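Local coordinates for protein Fe(2+) transporter FeoB (Legionella pneumophila, PDB 3IBY) that probably transports ferrous iron across the bacterial inner membrane in a GTP-driven uptake system, this chain being its cytosolic GTP-binding part, at residues 106-111 with 240-245. Numbering follows the deposited sequence.
Sequences LFELGK and DARYQK
Glu108 and Arg242 form a buried salt bridge, and they alone join the two segments. Arg242 comes end-on and gives both terminal nitrogens to one carboxylate oxygen. NH2 of Arg242 lies 2.9 Å from OE2 of Glu108. NH1 of Arg242 sits at the same distance, 2.9 Å, from that OE2. OE2 lies in the guanidinium plane, at its edge. The carboxylate is turned steeply against that plane, by 70°. NH2 meets OE2 on the syn side, moderately out of the carboxylate plane, while NH1 arrives from well above it. Both reach OE2 from the same face of the carboxylate. Neither bond is straight, each having an N-H...O angle of 145°.

The two side chains reach toward each other from opposite directions. The CA atoms of Glu108 and Arg242 are 11.8 Å apart, so the backbones do not meet. Glu108 runs extended beyond CG. Arg242 starts with CG anti to the backbone N, and the chain bends at chi3 (-58°) on its way to the acid.

Glu108 belongs to the type I beta turn Leu106 to Leu109, closed by a hydrogen bond from Leu109 N to Leu106 O. This turn leads from helix 96-106 into strand 113-118 of the P-loop GTPase (G) domain. Arg242 lies on helix 234-253, in the helical part of this cytosolic fragment, probably the GDI domain. The bridge thus ties a loop of the nucleotide-binding fold to the last helix of this fragment.

Both charged groups have further partners. OE1 of Glu108 makes a salt bridge with Arg206 of helix 197-209, so each carboxylate oxygen is paired with a different arginine, which would be expected to favour the negative charge. NH1 of Arg242 also bonds to OG of Ser104 in helix 96-106.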
ATOM      1  N   LEU A 106      -0.531  -2.907   2.318  1.00 10.06           N
ATOM      2  CA  LEU A 106      -1.759  -2.090   2.146  1.00  9.35           C
ATOM      3  C   LEU A 106      -3.049  -2.895   2.073  1.00  9.58           C
ATOM      4  O   LEU A 106      -4.034  -2.526   2.668  1.00 10.01           O
ATOM      5  CB  LEU A 106      -1.651  -1.298   0.860  1.00  8.61           C
ATOM      6  CG  LEU A 106      -0.545  -0.257   0.706  1.00  9.00           C
ATOM      7  CD1 LEU A 106      -0.674   0.409  -0.702  1.00  8.91           C
ATOM      8  CD2 LEU A 106      -0.568   0.815   1.797  1.00  7.07           C
ATOM      9  N   PHE A 107      -3.041  -3.980   1.304  1.00 10.59           N
ATOM     10  CA  PHE A 107      -4.148  -4.959   1.253  1.00 11.31           C
ATOM     11  C   PHE A 107      -4.544  -5.514   2.601  1.00 11.73           C
ATOM     12  O   PHE A 107      -5.604  -6.086   2.716  1.00 13.23           O
ATOM     13  CB  PHE A 107      -3.743  -6.205   0.454  1.00 11.27           C
ATOM     14  CG  PHE A 107      -3.677  -6.006  -1.024  1.00 12.31           C
ATOM     15  CD1 PHE A 107      -3.810  -4.742  -1.608  1.00 10.79           C
ATOM     16  CD2 PHE A 107      -3.446  -7.098  -1.851  1.00 14.01           C
ATOM     17  CE1 PHE A 107      -3.766  -4.594  -2.945  1.00  7.62           C
ATOM     18  CE2 PHE A 107      -3.360  -6.925  -3.221  1.00 11.62           C
ATOM     19  CZ  PHE A 107      -3.524  -5.669  -3.749  1.00  9.57           C
ATOM     20  N   GLU A 108      -3.670  -5.426   3.596  1.00 11.62           N
ATOM     21  CA  GLU A 108      -3.983  -5.899   4.942  1.00 10.94           C
ATOM     22  C   GLU A 108      -4.744  -4.838   5.748  1.00 10.83           C
ATOM     23  O   GLU A 108      -5.072  -5.085   6.888  1.00 10.71           O
ATOM     24  CB  GLU A 108      -2.686  -6.306   5.679  1.00 10.98           C
ATOM     25  CG  GLU A 108      -1.690  -7.162   4.851  1.00 10.68           C
ATOM     26  CD  GLU A 108      -0.506  -7.715   5.649  1.00 10.18           C
ATOM     27  OE1 GLU A 108      -0.075  -7.105   6.638  1.00  5.91           O
ATOM     28  OE2 GLU A 108       0.028  -8.793   5.288  1.00 14.58           O
ATOM     29  N   LEU A 109      -4.988  -3.652   5.189  1.00 10.80           N
ATOM     30  CA  LEU A 109      -5.856  -2.651   5.856  1.00 11.32           C
ATOM     31  C   LEU A 109      -7.373  -2.955   5.724  1.00 11.91           C
ATOM     32  O   LEU A 109      -8.190  -2.494   6.496  1.00 12.35           O
ATOM     33  CB  LEU A 109      -5.593  -1.245   5.299  1.00 10.39           C
ATOM     34  CG  LEU A 109      -4.221  -0.660   5.611  1.00 10.38           C
ATOM     35  CD1 LEU A 109      -3.819   0.403   4.579  1.00  8.67           C
ATOM     36  CD2 LEU A 109      -4.158  -0.098   7.029  1.00  7.59           C
ATOM     37  N   GLY A 110      -7.763  -3.702   4.716  1.00 12.88           N
ATOM     38  CA  GLY A 110      -9.178  -3.910   4.479  1.00 13.27           C
ATOM     39  C   GLY A 110      -9.882  -2.682   3.942  1.00 13.04           C
ATOM     40  O   GLY A 110     -11.092  -2.570   4.021  1.00 13.90           O
ATOM     41  N   LYS A 111      -9.127  -1.777   3.371  1.00 12.88           N
ATOM     42  CA  LYS A 111      -9.684  -0.613   2.755  1.00 13.29           C
ATOM     43  C   LYS A 111      -9.487  -0.875   1.264  1.00 12.97           C
ATOM     44  O   LYS A 111      -8.510  -1.547   0.901  1.00 13.82           O
ATOM     45  CB  LYS A 111      -8.879   0.632   3.213  1.00 13.86           C
ATOM     46  CG  LYS A 111      -9.733   1.826   3.673  1.00 14.58           C
ATOM     47  CD  LYS A 111      -9.724   2.005   5.176  1.00 14.87           C
ATOM     48  CE  LYS A 111     -10.708   3.078   5.610  1.00 16.13           C
ATOM     49  NZ  LYS A 111     -11.825   3.239   4.631  1.00 16.87           N
ATOM     50  N   ASP A 240      10.221 -12.742   4.727  1.00 11.12           N
ATOM     51  CA  ASP A 240      10.424 -13.813   3.760  1.00 10.74           C
ATOM     52  C   ASP A 240       9.105 -14.319   3.182  1.00  9.92           C
ATOM     53  O   ASP A 240       8.988 -14.455   1.980  1.00 10.76           O
ATOM     54  CB  ASP A 240      11.194 -14.981   4.365  1.00 10.93           C
ATOM     55  CG  ASP A 240      11.570 -16.054   3.320  1.00 11.89           C
ATOM     56  OD1 ASP A 240      12.090 -15.714   2.231  1.00 10.85           O
ATOM     57  OD2 ASP A 240      11.351 -17.253   3.605  1.00 14.28           O
ATOM     58  N   ALA A 241       8.111 -14.588   4.007  1.00  8.27           N
ATOM     59  CA  ALA A 241       6.873 -15.092   3.463  1.00  7.72           C
ATOM     60  C   ALA A 241       6.227 -14.036   2.563  1.00  7.96           C
ATOM     61  O   ALA A 241       5.595 -14.353   1.554  1.00  7.87           O
ATOM     62  CB  ALA A 241       5.948 -15.511   4.550  1.00  7.07           C
ATOM     63  N   ARG A 242       6.400 -12.772   2.911  1.00  8.17           N
ATOM     64  CA  ARG A 242       5.867 -11.701   2.072  1.00  8.51           C
ATOM     65  C   ARG A 242       6.584 -11.682   0.737  1.00  8.55           C
ATOM     66  O   ARG A 242       5.969 -11.601  -0.300  1.00  9.51           O
ATOM     67  CB  ARG A 242       6.046 -10.347   2.748  1.00  8.02           C
ATOM     68  CG  ARG A 242       5.185  -9.303   2.111  1.00  7.85           C
ATOM     69  CD  ARG A 242       5.080  -8.062   2.950  1.00  7.09           C
ATOM     70  NE  ARG A 242       4.553  -8.378   4.262  1.00  5.66           N
ATOM     71  CZ  ARG A 242       3.272  -8.484   4.556  1.00  3.91           C
ATOM     72  NH1 ARG A 242       2.366  -8.306   3.600  1.00  4.56           N
ATOM     73  NH2 ARG A 242       2.898  -8.798   5.804  1.00  2.41           N
ATOM     74  N   TYR A 243       7.899 -11.764   0.800  1.00  8.51           N
ATOM     75  CA  TYR A 243       8.740 -11.869  -0.353  1.00  8.44           C
ATOM     76  C   TYR A 243       8.423 -13.089  -1.245  1.00  8.13           C
ATOM     77  O   TYR A 243       8.440 -12.992  -2.448  1.00  7.92           O
ATOM     78  CB  TYR A 243      10.207 -11.927   0.109  1.00  8.37           C
ATOM     79  CG  TYR A 243      11.136 -12.398  -0.979  1.00  8.99           C
ATOM     80  CD1 TYR A 243      11.633 -11.503  -1.908  1.00  8.76           C
ATOM     81  CD2 TYR A 243      11.476 -13.761  -1.122  1.00  9.60           C
ATOM     82  CE1 TYR A 243      12.467 -11.927  -2.945  1.00  8.20           C
ATOM     83  CE2 TYR A 243      12.321 -14.187  -2.167  1.00  7.75           C
ATOM     84  CZ  TYR A 243      12.797 -13.249  -3.070  1.00  6.70           C
ATOM     85  OH  TYR A 243      13.598 -13.586  -4.117  1.00  6.98           O
ATOM     86  N   GLN A 244       8.177 -14.254  -0.678  1.00  8.70           N
ATOM     87  CA  GLN A 244       8.034 -15.462  -1.536  1.00  9.06           C
ATOM     88  C   GLN A 244       6.775 -15.369  -2.402  1.00  8.04           C
ATOM     89  O   GLN A 244       6.811 -15.681  -3.589  1.00  6.26           O
ATOM     90  CB  GLN A 244       8.027 -16.727  -0.708  1.00  9.52           C
ATOM     91  CG  GLN A 244       9.402 -17.248  -0.356  1.00 13.99           C
ATOM     92  CD  GLN A 244       9.298 -18.518   0.485  1.00 20.43           C
ATOM     93  OE1 GLN A 244       8.804 -18.473   1.630  1.00 25.45           O
ATOM     94  NE2 GLN A 244       9.738 -19.665  -0.077  1.00 22.82           N
ATOM     95  N   LYS A 245       5.692 -14.874  -1.799  1.00  7.31           N
ATOM     96  CA  LYS A 245       4.429 -14.755  -2.476  1.00  7.32           C
ATOM     97  C   LYS A 245       4.572 -13.701  -3.557  1.00  7.46           C
ATOM     98  O   LYS A 245       3.948 -13.777  -4.622  1.00  6.86           O
ATOM     99  CB  LYS A 245       3.327 -14.334  -1.483  1.00  7.42           C
ATOM    100  CG  LYS A 245       1.855 -14.327  -2.051  1.00  8.10           C
ATOM    101  CD  LYS A 245       1.431 -15.721  -2.645  1.00  9.51           C
ATOM    102  CE  LYS A 245      -0.010 -15.797  -3.232  1.00  8.56           C
ATOM    103  NZ  LYS A 245      -0.374 -17.205  -3.602  1.00  8.18           N
TER